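Local coordinates for protein lactate racemase (Thermoanaerobacterium thermosaccharolyticum, PDB 2YJG) that interconverts the D- and L-isomers of lactate with the help of a nickel pincer cofactor derived from nicotinic acid mononucleotide, working as a homodimer, at residues D41-A46 with F235-V240; V67-D72 with K184-G189; P76-I81 with V239-S244; I103-G106 with G110-L113. One frame throughout, in Å; residues are numbered along the deposited sequence.

Interaction 1. Residues D41-A46 with F235-V240; sequences DIVKRA and FILNVV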
loop_
_atom_site.group_PDB
_atom_site.type_symbol
_atom_site.label_atom_id
_atom_site.label_comp_id
_atom_site.label_asym_id
_atom_site.label_seq_id
_atom_site.Cartn_x
_atom_site.Cartn_y
_atom_site.Cartn_z
ATOM N N ASP A 41 -15.669 -21.041 -0.415
ATOM C CA ASP A 41 -16.170 -22.204 0.253
ATOM C C ASP A 41 -15.184 -23.342 0.267
ATOM O O ASP A 41 -15.189 -24.151 1.174
ATOM C CB ASP A 41 -17.517 -22.653 -0.361
ATOM C CG ASP A 41 -18.685 -21.755 0.098
ATOM O OD1 ASP A 41 -18.527 -21.034 1.071
ATOM O OD2 ASP A 41 -19.728 -21.719 -0.563
ATOM N N ILE A 42 -14.337 -23.448 -0.745
ATOM C CA ILE A 42 -13.335 -24.534 -0.725
ATOM C C ILE A 42 -12.373 -24.262 0.410
ATOM O O ILE A 42 -12.031 -25.155 1.171
ATOM C CB ILE A 42 -12.596 -24.617 -2.067
ATOM C CG1 ILE A 42 -13.517 -25.195 -3.126
ATOM C CG2 ILE A 42 -11.367 -25.453 -1.926
ATOM C CD1 ILE A 42 -12.925 -25.168 -4.453
ATOM N N VAL A 43 -11.939 -23.002 0.521
ATOM C CA VAL A 43 -11.049 -22.575 1.582
ATOM C C VAL A 43 -11.666 -22.783 2.977
ATOM O O VAL A 43 -11.059 -23.415 3.817
ATOM C CB VAL A 43 -10.546 -21.114 1.395
ATOM C CG1 VAL A 43 -9.652 -20.716 2.558
ATOM C CG2 VAL A 43 -9.816 -20.993 0.070
ATOM N N LYS A 44 -12.893 -22.315 3.206
ATOM C CA LYS A 44 -13.541 -22.509 4.508
ATOM C C LYS A 44 -13.681 -23.989 4.882
ATOM O O LYS A 44 -13.462 -24.373 6.030
ATOM C CB LYS A 44 -14.921 -21.862 4.535
ATOM C CG LYS A 44 -14.970 -20.351 4.604
ATOM C CD LYS A 44 -14.931 -19.884 6.064
ATOM C CE LYS A 44 -16.103 -20.408 6.938
ATOM N NZ LYS A 44 -15.762 -20.953 8.376
ATOM N N ARG A 45 -14.042 -24.826 3.919
ATOM C CA ARG A 45 -14.118 -26.266 4.165
ATOM C C ARG A 45 -12.807 -26.786 4.735
ATOM O O ARG A 45 -12.804 -27.526 5.718
ATOM C CB ARG A 45 -14.488 -27.040 2.870
ATOM C CG ARG A 45 -14.645 -28.561 3.016
ATOM C CD ARG A 45 -14.898 -29.284 1.673
ATOM N NE ARG A 45 -13.769 -29.145 0.752
ATOM C CZ ARG A 45 -13.663 -29.705 -0.457
ATOM N NH1 ARG A 45 -14.613 -30.510 -0.933
ATOM N NH2 ARG A 45 -12.568 -29.466 -1.190
ATOM N N ALA A 46 -11.693 -26.408 4.110
ATOM C CA ALA A 46 -10.369 -26.790 4.617
ATOM C C ALA A 46 -10.176 -26.333 6.033
ATOM O O ALA A 46 -9.741 -27.087 6.883
ATOM C CB ALA A 46 -9.249 -26.180 3.747
ATOM N N PHE A 235 0.385 -24.350 11.915
ATOM C CA PHE A 235 -0.790 -24.487 11.053
ATOM C C PHE A 235 -0.442 -23.918 9.666
ATOM O O PHE A 235 0.218 -22.857 9.573
ATOM C CB PHE A 235 -1.963 -23.704 11.660
ATOM C CG PHE A 235 -3.285 -23.959 11.027
ATOM C CD1 PHE A 235 -3.716 -23.217 9.935
ATOM C CD2 PHE A 235 -4.149 -24.897 11.565
ATOM C CE1 PHE A 235 -4.955 -23.455 9.389
ATOM C CE2 PHE A 235 -5.348 -25.115 11.030
ATOM C CZ PHE A 235 -5.772 -24.372 9.968
ATOM N N ILE A 236 -0.912 -24.628 8.628
ATOM C CA ILE A 236 -0.862 -24.142 7.247
ATOM C C ILE A 236 -2.245 -24.163 6.550
ATOM O O ILE A 236 -3.182 -24.906 6.976
ATOM C CB ILE A 236 0.180 -24.911 6.421
ATOM C CG1 ILE A 236 -0.330 -26.315 6.060
ATOM C CG2 ILE A 236 1.582 -24.909 7.147
ATOM C CD1 ILE A 236 0.577 -27.041 4.986
ATOM N N LEU A 237 -2.400 -23.317 5.529
ATOM C CA LEU A 237 -3.533 -23.402 4.585
ATOM C C LEU A 237 -2.799 -23.419 3.273
ATOM O O LEU A 237 -2.073 -22.471 2.959
ATOM C CB LEU A 237 -4.475 -22.204 4.680
ATOM C CG LEU A 237 -5.406 -22.038 3.475
ATOM C CD1 LEU A 237 -6.391 -23.209 3.426
ATOM C CD2 LEU A 237 -6.114 -20.706 3.376
ATOM N N ASN A 238 -2.898 -24.513 2.546
ATOM C CA ASN A 238 -2.307 -24.562 1.182
ATOM C C ASN A 238 -3.397 -24.862 0.146
ATOM O O ASN A 238 -4.178 -25.777 0.346
ATOM C CB ASN A 238 -1.241 -25.651 1.079
ATOM C CG ASN A 238 0.103 -25.254 1.628
ATOM O OD1 ASN A 238 0.308 -24.195 2.248
ATOM N ND2 ASN A 238 1.039 -26.133 1.421
ATOM N N VAL A 239 -3.431 -24.100 -0.933
ATOM C CA VAL A 239 -4.375 -24.283 -1.996
ATOM C C VAL A 239 -3.737 -25.016 -3.181
ATOM O O VAL A 239 -2.515 -25.127 -3.309
ATOM C CB VAL A 239 -5.017 -22.964 -2.453
ATOM C CG1 VAL A 239 -5.960 -22.369 -1.377
ATOM C CG2 VAL A 239 -3.989 -21.934 -2.924
ATOM N N VAL A 240 -4.611 -25.574 -3.992
ATOM C CA VAL A 240 -4.248 -26.120 -5.277
ATOM C C VAL A 240 -5.043 -25.280 -6.255
ATOM O O VAL A 240 -6.239 -25.079 -6.096
ATOM C CB VAL A 240 -4.565 -27.560 -5.390
ATOM C CG1 VAL A 240 -4.267 -28.022 -6.813
ATOM C CG2 VAL A 240 -3.752 -28.388 -4.347
#
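V43 and L237 meet where helix 39-48 lies over the edge region of the mixed sheet, an α/β layer contact in which the helix covers strand 233-241 and its antiparallel neighbour 247-253. The two short segments run roughly against each other, at 146° with axes 9.6 Å apart, so V43 faces the V239 end of the strand and A46, a turn later, faces L237. The side chains of V43 and L237 approach at close to a right angle. V43 turns its CG1 anti to the backbone N (chi1 178°), and this methyl points at the end of the leucine, 3.6 Å from L237 CD2 and somewhat farther from CD1. L237 reaches up from the sheet with CG likewise anti to its N, which carries the branched end across to the helix: CD2 goes to V43, while CD1 lies between V43 and A46. No hydrogen bond crosses, and all four residues are buried. V43 also rests on I247, and A46 on A250, while L85 of helix 79-91 touches V43 and L86 of the same helix touches L237, so the valine and leucine sit where two helices and the sheet converge. On the flanks the packing is looser: A46 CB stands 4.1 Å from L237 CD1, and the second branch of V43 reaches V239, with V43 CG2 4.3 Å from V239 CG1.

Interaction 2. Residues V67-D72 with K184-G189; sequences VIITSD and KSILPG. With EDO (1,2-ethanediol), chain F.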
loop_
_atom_site.group_PDB
_atom_site.type_symbol
_atom_site.label_atom_id
_atom_site.label_comp_id
_atom_site.label_asym_id
_atom_site.label_seq_id
_atom_site.Cartn_x
_atom_site.Cartn_y
_atom_site.Cartn_z
ATOM N N VAL A 67 1.810 -14.596 13.654
ATOM C CA VAL A 67 2.464 -14.275 12.390
ATOM C C VAL A 67 1.882 -15.261 11.365
ATOM O O VAL A 67 1.826 -16.457 11.632
ATOM C CB VAL A 67 4.020 -14.372 12.459
ATOM C CG1 VAL A 67 4.663 -14.262 11.036
ATOM C CG2 VAL A 67 4.601 -13.294 13.491
ATOM N N ILE A 68 1.380 -14.732 10.257
ATOM C CA ILE A 68 1.040 -15.558 9.093
ATOM C C ILE A 68 2.087 -15.323 8.008
ATOM O O ILE A 68 2.244 -14.167 7.555
ATOM C CB ILE A 68 -0.239 -15.147 8.451
ATOM C CG1 ILE A 68 -1.410 -15.154 9.459
ATOM C CG2 ILE A 68 -0.594 -16.059 7.244
ATOM C CD1 ILE A 68 -2.696 -14.493 8.905
ATOM N N ILE A 69 2.716 -16.403 7.542
ATOM C CA ILE A 69 3.680 -16.296 6.453
ATOM C C ILE A 69 2.888 -16.450 5.164
ATOM O O ILE A 69 2.037 -17.362 5.052
ATOM C CB ILE A 69 4.777 -17.348 6.488
ATOM C CG1 ILE A 69 5.604 -17.253 7.793
ATOM C CG2 ILE A 69 5.722 -17.109 5.305
ATOM C CD1 ILE A 69 6.616 -18.415 8.019
ATOM N N THR A 70 3.116 -15.531 4.218
ATOM C CA THR A 70 2.496 -15.587 2.923
ATOM C C THR A 70 3.564 -15.536 1.853
ATOM O O THR A 70 4.711 -15.116 2.110
ATOM C CB THR A 70 1.494 -14.434 2.735
ATOM O OG1 THR A 70 0.618 -14.706 1.617
ATOM C CG2 THR A 70 2.204 -13.130 2.482
ATOM N N SER A 71 3.192 -15.954 0.646
ATOM C CA SER A 71 4.080 -15.917 -0.486
ATOM C C SER A 71 4.246 -14.528 -1.122
ATOM O O SER A 71 3.466 -13.608 -0.940
ATOM C CB SER A 71 3.660 -16.928 -1.545
ATOM O OG SER A 71 3.806 -18.264 -1.067
ATOM N N ASP A 72 5.275 -14.397 -1.927
ATOM C CA ASP A 72 5.585 -13.116 -2.507
ATOM C C ASP A 72 4.899 -12.840 -3.828
ATOM O O ASP A 72 4.201 -13.670 -4.322
ATOM C CB ASP A 72 7.090 -12.812 -2.521
ATOM C CG ASP A 72 7.895 -13.591 -3.578
ATOM O OD1 ASP A 72 7.366 -14.332 -4.368
ATOM O OD2 ASP A 72 9.101 -13.432 -3.581
ATOM N N LYS A 184 8.148 -25.104 2.797
ATOM C CA LYS A 184 8.884 -24.096 2.000
ATOM C C LYS A 184 8.631 -22.642 2.399
ATOM O O LYS A 184 9.410 -21.724 2.046
ATOM C CB LYS A 184 8.659 -24.274 0.482
ATOM C CG LYS A 184 9.595 -25.278 -0.133
ATOM C CD LYS A 184 9.653 -25.263 -1.681
ATOM C CE LYS A 184 10.551 -24.173 -2.198
ATOM N NZ LYS A 184 10.669 -24.316 -3.653
ATOM N N SER A 185 7.542 -22.409 3.108
ATOM C CA SER A 185 7.324 -21.092 3.718
ATOM C C SER A 185 8.454 -20.749 4.727
ATOM O O SER A 185 8.678 -19.575 5.004
ATOM C CB SER A 185 5.947 -21.025 4.376
ATOM O OG SER A 185 4.926 -21.144 3.397
ATOM N N ILE A 186 9.104 -21.760 5.311
ATOM C CA ILE A 186 10.187 -21.541 6.240
ATOM C C ILE A 186 11.531 -21.536 5.530
ATOM O O ILE A 186 12.234 -20.546 5.599
ATOM C CB ILE A 186 10.218 -22.553 7.375
ATOM C CG1 ILE A 186 8.827 -22.669 8.012
ATOM C CG2 ILE A 186 11.392 -22.257 8.333
ATOM C CD1 ILE A 186 8.305 -21.393 8.760
ATOM N N LEU A 187 11.867 -22.629 4.835
ATOM C CA LEU A 187 13.130 -22.720 4.124
ATOM C C LEU A 187 12.780 -23.149 2.687
ATOM O O LEU A 187 12.307 -24.253 2.474
ATOM C CB LEU A 187 14.042 -23.740 4.811
ATOM C CG LEU A 187 15.417 -24.048 4.218
ATOM C CD1 LEU A 187 16.320 -22.829 4.210
ATOM C CD2 LEU A 187 16.097 -25.265 4.903
ATOM N N PRO A 188 12.951 -22.249 1.699
ATOM C CA PRO A 188 13.667 -20.995 1.794
ATOM C C PRO A 188 12.924 -19.732 2.262
ATOM O O PRO A 188 13.567 -18.686 2.450
ATOM C CB PRO A 188 14.164 -20.810 0.372
ATOM C CG PRO A 188 12.996 -21.432 -0.529
ATOM C CD PRO A 188 12.350 -22.461 0.359
ATOM N N GLY A 189 11.609 -19.778 2.414
ATOM C CA GLY A 189 10.801 -18.574 2.374
ATOM C C GLY A 189 11.179 -17.431 3.308
ATOM O O GLY A 189 11.165 -16.247 2.899
HETATM C C1 EDO F . 12.870 -21.885 -5.684
HETATM O O1 EDO F . 12.291 -22.377 -4.470
HETATM C C2 EDO F . 13.792 -22.918 -6.291
HETATM O O2 EDO F . 15.065 -22.305 -6.514
HETATM O O HOH W 1 4.278 -18.832 2.136
#
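I69 points from strand 66-71, an inner strand of the mixed sheet in this α/β domain, toward the short 3-10 segment at K184-S185 and the loop that follows it. The tight half of the contact is apolar. I186 starts out facing away, but chi1 of -50° and chi2 of -66° fold its CD1 back until it is 3.5 Å from I69 CD1, the two side chains crossing almost squarely. I69 CD1 also lies 3.8 Å from the carbonyl O of S185, and its CG2 packs on S185 CB at 4.0 Å. With an alanine here in place of I69, the CG2 and CD1 contacts are lost, which would probably open a gap against I186 CD1 and S185 CB. Towards S71 the fit loosens and a water takes over. Beyond it lie D72 and K184, the latter the likely covalent attachment point of the nickel cofactor, by similarity; D72 OD2 is hydrogen-bonded to ND1 of H108, a probable proton donor/acceptor. In this apoprotein K184 NZ donates to O1 of an ethanediol, probably from the crystallisation liquor, at 2.7 Å. The bridging water donates to S185 OG at 2.7 Å and lies 3.3 Å from S71 OG.

Interaction 3. Residues P76-I81 with V239-S244; sequences PVPSRI and VVIDSS. With SO4 (sulfate ion), chain D.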
loop_
_atom_site.group_PDB
_atom_site.type_symbol
_atom_site.label_atom_id
_atom_site.label_comp_id
_atom_site.label_asym_id
_atom_site.label_seq_id
_atom_site.Cartn_x
_atom_site.Cartn_y
_atom_site.Cartn_z
ATOM N N PRO A 76 1.854 -17.375 -7.432
ATOM C CA PRO A 76 0.433 -17.180 -7.748
ATOM C C PRO A 76 -0.579 -17.423 -6.633
ATOM O O PRO A 76 -1.766 -17.633 -6.923
ATOM C CB PRO A 76 0.217 -18.180 -8.885
ATOM C CG PRO A 76 1.062 -19.302 -8.512
ATOM C CD PRO A 76 2.333 -18.679 -7.921
ATOM N N VAL A 77 -0.153 -17.376 -5.376
ATOM C CA VAL A 77 -1.071 -17.563 -4.261
ATOM C C VAL A 77 -2.213 -16.509 -4.300
ATOM O O VAL A 77 -1.982 -15.293 -4.370
ATOM C CB VAL A 77 -0.339 -17.538 -2.910
ATOM C CG1 VAL A 77 -1.316 -17.774 -1.790
ATOM C CG2 VAL A 77 0.807 -18.535 -2.870
ATOM N N PRO A 78 -3.467 -16.971 -4.311
ATOM C CA PRO A 78 -4.604 -16.077 -4.427
ATOM C C PRO A 78 -4.946 -15.458 -3.083
ATOM O O PRO A 78 -5.996 -15.724 -2.506
ATOM C CB PRO A 78 -5.728 -16.986 -4.919
ATOM C CG PRO A 78 -5.390 -18.326 -4.391
ATOM C CD PRO A 78 -3.874 -18.390 -4.297
ATOM N N SER A 79 -4.050 -14.623 -2.575
ATOM C CA SER A 79 -4.184 -14.164 -1.201
ATOM C C SER A 79 -5.330 -13.205 -0.921
ATOM O O SER A 79 -5.709 -13.040 0.236
ATOM C CB SER A 79 -2.854 -13.588 -0.700
ATOM O OG SER A 79 -1.806 -14.535 -0.797
ATOM N N ARG A 80 -5.856 -12.520 -1.946
ATOM C CA ARG A 80 -7.057 -11.714 -1.743
ATOM C C ARG A 80 -8.207 -12.575 -1.215
ATOM O O ARG A 80 -9.109 -12.093 -0.585
ATOM C CB ARG A 80 -7.480 -11.009 -3.055
ATOM C CG ARG A 80 -6.560 -9.935 -3.535
ATOM C CD ARG A 80 -6.740 -9.693 -5.072
ATOM N NE ARG A 80 -5.906 -8.590 -5.600
ATOM C CZ ARG A 80 -6.184 -7.278 -5.504
ATOM N NH1 ARG A 80 -7.264 -6.846 -4.870
ATOM N NH2 ARG A 80 -5.353 -6.371 -6.032
ATOM N N ILE A 81 -8.198 -13.866 -1.531
ATOM C CA ILE A 81 -9.241 -14.754 -1.084
ATOM C C ILE A 81 -8.849 -15.395 0.249
ATOM O O ILE A 81 -9.618 -15.394 1.221
ATOM C CB ILE A 81 -9.527 -15.828 -2.110
ATOM C CG1 ILE A 81 -10.162 -15.205 -3.386
ATOM C CG2 ILE A 81 -10.429 -16.876 -1.449
ATOM C CD1 ILE A 81 -10.180 -16.131 -4.611
ATOM N N VAL A 239 -3.431 -24.100 -0.933
ATOM C CA VAL A 239 -4.375 -24.283 -1.996
ATOM C C VAL A 239 -3.737 -25.016 -3.181
ATOM O O VAL A 239 -2.515 -25.127 -3.309
ATOM C CB VAL A 239 -5.017 -22.964 -2.453
ATOM C CG1 VAL A 239 -5.960 -22.369 -1.377
ATOM C CG2 VAL A 239 -3.989 -21.934 -2.924
ATOM N N VAL A 240 -4.611 -25.574 -3.992
ATOM C CA VAL A 240 -4.248 -26.120 -5.277
ATOM C C VAL A 240 -5.043 -25.280 -6.255
ATOM O O VAL A 240 -6.239 -25.079 -6.096
ATOM C CB VAL A 240 -4.565 -27.560 -5.390
ATOM C CG1 VAL A 240 -4.267 -28.022 -6.813
ATOM C CG2 VAL A 240 -3.752 -28.388 -4.347
ATOM N N ILE A 241 -4.374 -24.791 -7.281
ATOM C CA ILE A 241 -4.981 -23.850 -8.186
ATOM C C ILE A 241 -4.833 -24.375 -9.632
ATOM O O ILE A 241 -3.910 -25.132 -9.931
ATOM C CB ILE A 241 -4.378 -22.407 -8.017
ATOM C CG1 ILE A 241 -2.871 -22.376 -8.334
ATOM C CG2 ILE A 241 -4.587 -21.861 -6.599
ATOM C CD1 ILE A 241 -2.173 -20.909 -8.461
ATOM N N ASP A 242 -5.751 -23.965 -10.505
ATOM C CA ASP A 242 -5.702 -24.344 -11.910
ATOM C C ASP A 242 -4.852 -23.361 -12.705
ATOM O O ASP A 242 -4.278 -22.429 -12.136
ATOM C CB ASP A 242 -7.137 -24.525 -12.471
ATOM C CG ASP A 242 -7.938 -23.231 -12.563
ATOM O OD1 ASP A 242 -7.387 -22.131 -12.423
ATOM O OD2 ASP A 242 -9.186 -23.317 -12.771
ATOM N N SER A 243 -4.741 -23.577 -14.017
ATOM C CA SER A 243 -4.053 -22.611 -14.924
ATOM C C SER A 243 -4.399 -21.142 -14.704
ATOM O O SER A 243 -3.516 -20.267 -14.656
ATOM C CB SER A 243 -4.381 -22.946 -16.380
ATOM O OG SER A 243 -4.587 -24.330 -16.493
ATOM N N SER A 244 -5.697 -20.897 -14.539
ATOM C CA SER A 244 -6.247 -19.551 -14.335
ATOM C C SER A 244 -5.952 -18.931 -12.979
ATOM O O SER A 244 -6.308 -17.773 -12.741
ATOM C CB SER A 244 -7.770 -19.616 -14.501
ATOM O OG SER A 244 -8.133 -20.472 -15.594
HETATM S S SO4 D . -7.331 -2.964 -5.276
HETATM O O1 SO4 D . -8.278 -3.726 -4.500
HETATM O O2 SO4 D . -7.918 -1.996 -6.169
HETATM O O3 SO4 D . -6.374 -2.264 -4.442
HETATM O O4 SO4 D . -6.509 -3.851 -6.064
#
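I241 and V239, alternate residues on the last part of strand 233-241, face the two prolines P76 and P78 that lead into helix 79-91. What joins the segments is apolar. I241 carries CG1 between its backbone N and carbonyl carbon (chi1 62°), and from there CD1 reaches the ring of P76, 3.6 Å from CG and nearly as close to CB, the two side chains crossing almost perpendicularly. P78 and V239 instead slide past one another in opposite senses, with V239 CG2 3.8 Å from P78 CD. The same CD lies 4.2 Å from I241 CG2, so the ring of P78 bridges both strand residues. I247 of the adjoining strand also touches P78 and V239.

No hydrogen bond crosses between the segments. Within 76-81, P78 centres an inverse gamma turn, closed by a weak bond from S79 N to V77 O, and as N-cap it accepts I81 N at its carbonyl O, 3.0 Å away. Away from this contact, R80 NH2 donates to A118 O and, at 2.8 Å, to O4 of a sulfate probably from the crystallisation liquor; NH1 adds weak bonds to O1 and O4. The sulfate is also held by K117 NZ and E122 N.

With ring carbons meeting methyl groups, the join depends on shape and apolar contact and is only partly buried; no bond directs it, and P76 follows directly after R75, a probable cofactor-binding residue.

Interaction 4. Residues I103-G106 with G110-L113; sequences IATG and GTTL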
loop_
_atom_site.group_PDB
_atom_site.type_symbol
_atom_site.label_atom_id
_atom_site.label_comp_id
_atom_site.label_asym_id
_atom_site.label_seq_id
_atom_site.Cartn_x
_atom_site.Cartn_y
_atom_site.Cartn_z
ATOM N N ILE A 103 5.887 -11.619 4.506
ATOM C CA ILE A 103 5.993 -12.039 3.094
ATOM C C ILE A 103 7.300 -12.830 2.919
ATOM O O ILE A 103 8.383 -12.301 3.193
ATOM C CB ILE A 103 6.003 -10.833 2.148
ATOM C CG1 ILE A 103 4.774 -9.961 2.342
ATOM C CG2 ILE A 103 6.128 -11.258 0.668
ATOM C CD1 ILE A 103 3.513 -10.644 2.012
ATOM N N ALA A 104 7.186 -14.078 2.477
ATOM C CA ALA A 104 8.322 -15.007 2.337
ATOM C C ALA A 104 8.951 -14.775 0.993
ATOM O O ALA A 104 8.569 -15.399 0.013
ATOM C CB ALA A 104 7.807 -16.485 2.407
ATOM N N THR A 105 9.951 -13.916 0.947
ATOM C CA THR A 105 10.612 -13.538 -0.303
ATOM C C THR A 105 11.724 -14.466 -0.680
ATOM O O THR A 105 12.214 -14.397 -1.807
ATOM C CB THR A 105 11.241 -12.146 -0.112
ATOM O OG1 THR A 105 12.034 -12.217 1.083
ATOM C CG2 THR A 105 10.147 -11.085 0.112
ATOM N N GLY A 106 12.071 -15.384 0.232
ATOM C CA GLY A 106 13.253 -16.240 0.103
ATOM C C GLY A 106 14.461 -15.386 -0.219
ATOM O O GLY A 106 14.780 -14.449 0.489
ATOM N N GLY A 110 12.991 -7.604 -2.145
ATOM C CA GLY A 110 11.755 -7.281 -1.474
ATOM C C GLY A 110 10.621 -6.883 -2.394
ATOM O O GLY A 110 10.828 -6.232 -3.398
ATOM N N THR A 111 9.419 -7.308 -2.049
ATOM C CA THR A 111 8.220 -6.927 -2.754
ATOM C C THR A 111 8.000 -5.418 -2.572
ATOM O O THR A 111 8.110 -4.896 -1.453
ATOM C CB THR A 111 6.999 -7.637 -2.160
ATOM O OG1 THR A 111 7.218 -9.053 -2.165
ATOM C CG2 THR A 111 5.779 -7.294 -2.944
ATOM N N THR A 112 7.665 -4.733 -3.664
ATOM C CA THR A 112 7.386 -3.319 -3.592
ATOM C C THR A 112 5.921 -3.064 -3.220
ATOM O O THR A 112 5.128 -3.958 -3.275
ATOM C CB THR A 112 7.647 -2.637 -4.888
ATOM O OG1 THR A 112 7.629 -1.238 -4.615
ATOM C CG2 THR A 112 6.584 -2.963 -5.903
ATOM N N LEU A 113 5.591 -1.831 -2.871
ATOM C CA LEU A 113 4.233 -1.498 -2.434
ATOM C C LEU A 113 3.246 -1.680 -3.564
ATOM O O LEU A 113 2.123 -2.140 -3.322
ATOM C CB LEU A 113 4.156 -0.067 -1.881
ATOM C CG LEU A 113 2.831 0.495 -1.324
ATOM C CD1 LEU A 113 2.311 -0.328 -0.171
ATOM C CD2 LEU A 113 3.007 1.964 -0.884
#
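T111 OG1 is hydrogen-bonded to ND1 of H73 and at the same time lies near two methyl groups of the facing segment, CG2 of I103 and CG2 of T105. The contact closes the β-loop-α connection that leaves the C-terminal end of strand 99-104 and enters helix 113-120, at the C-terminal end of the parallel strands, where the cofactor site is expected. H73 is a cofactor-binding residue by similarity, so T111 is a probable second-shell residue that helps to position its ring.

The side chains of I103 and T111 cross at about a right angle. With I103 CG1 beside the backbone N (chi1 -56°), CG2 falls anti to that N and faces the loop, 3.8 Å from T111 OG1. T111 sets its own OG1 beside the backbone N, with CG2 on the other branch, so it is the hydroxyl rather than the methyl that meets the strand. T105 turns the other way round: its hydroxyl donates to the carbonyl O of H133, and its methyl is left to face the loop. These bonds satisfy both threonine hydroxyls, although none of them passes between the two segments. H108, a probable proton donor/acceptor, sits in the short link between them. Farther on, the backbone N of T112, the N-cap of the helix, is hydrogen-bonded to E115 OE1, and E122 of the second subunit packs on T112 and L113. Back at the mouth of the loop the fit is slack: T105 CG2 is 4.2 Å from T111 OG1 and 4.4 Å from G110 CA.

All four contacts reach the same mixed sheet. Interactions 1 and 3 share V239 and V240 on strand 233-241, their centres 11 Å apart, with helix 39-48 over one part and the proline-containing loop leading into helix 79-91 over the next. Interactions 2 and 4 lie 10 Å apart on the neighbouring parallel strands 66-71 and 99-104; they touch through probable hydrogen bonds from A104 N to T70 O and from G106 N to G189 O. Interactions 1 and 4 are farthest apart, about 23 Å between centres. Along the chain, interaction 4 is nested within the other three, and interactions 2 and 3 cross. Interactions 2 and 4 hold or adjoin probable cofactor-binding residues, whereas interaction 1 packs a helix on the sheet.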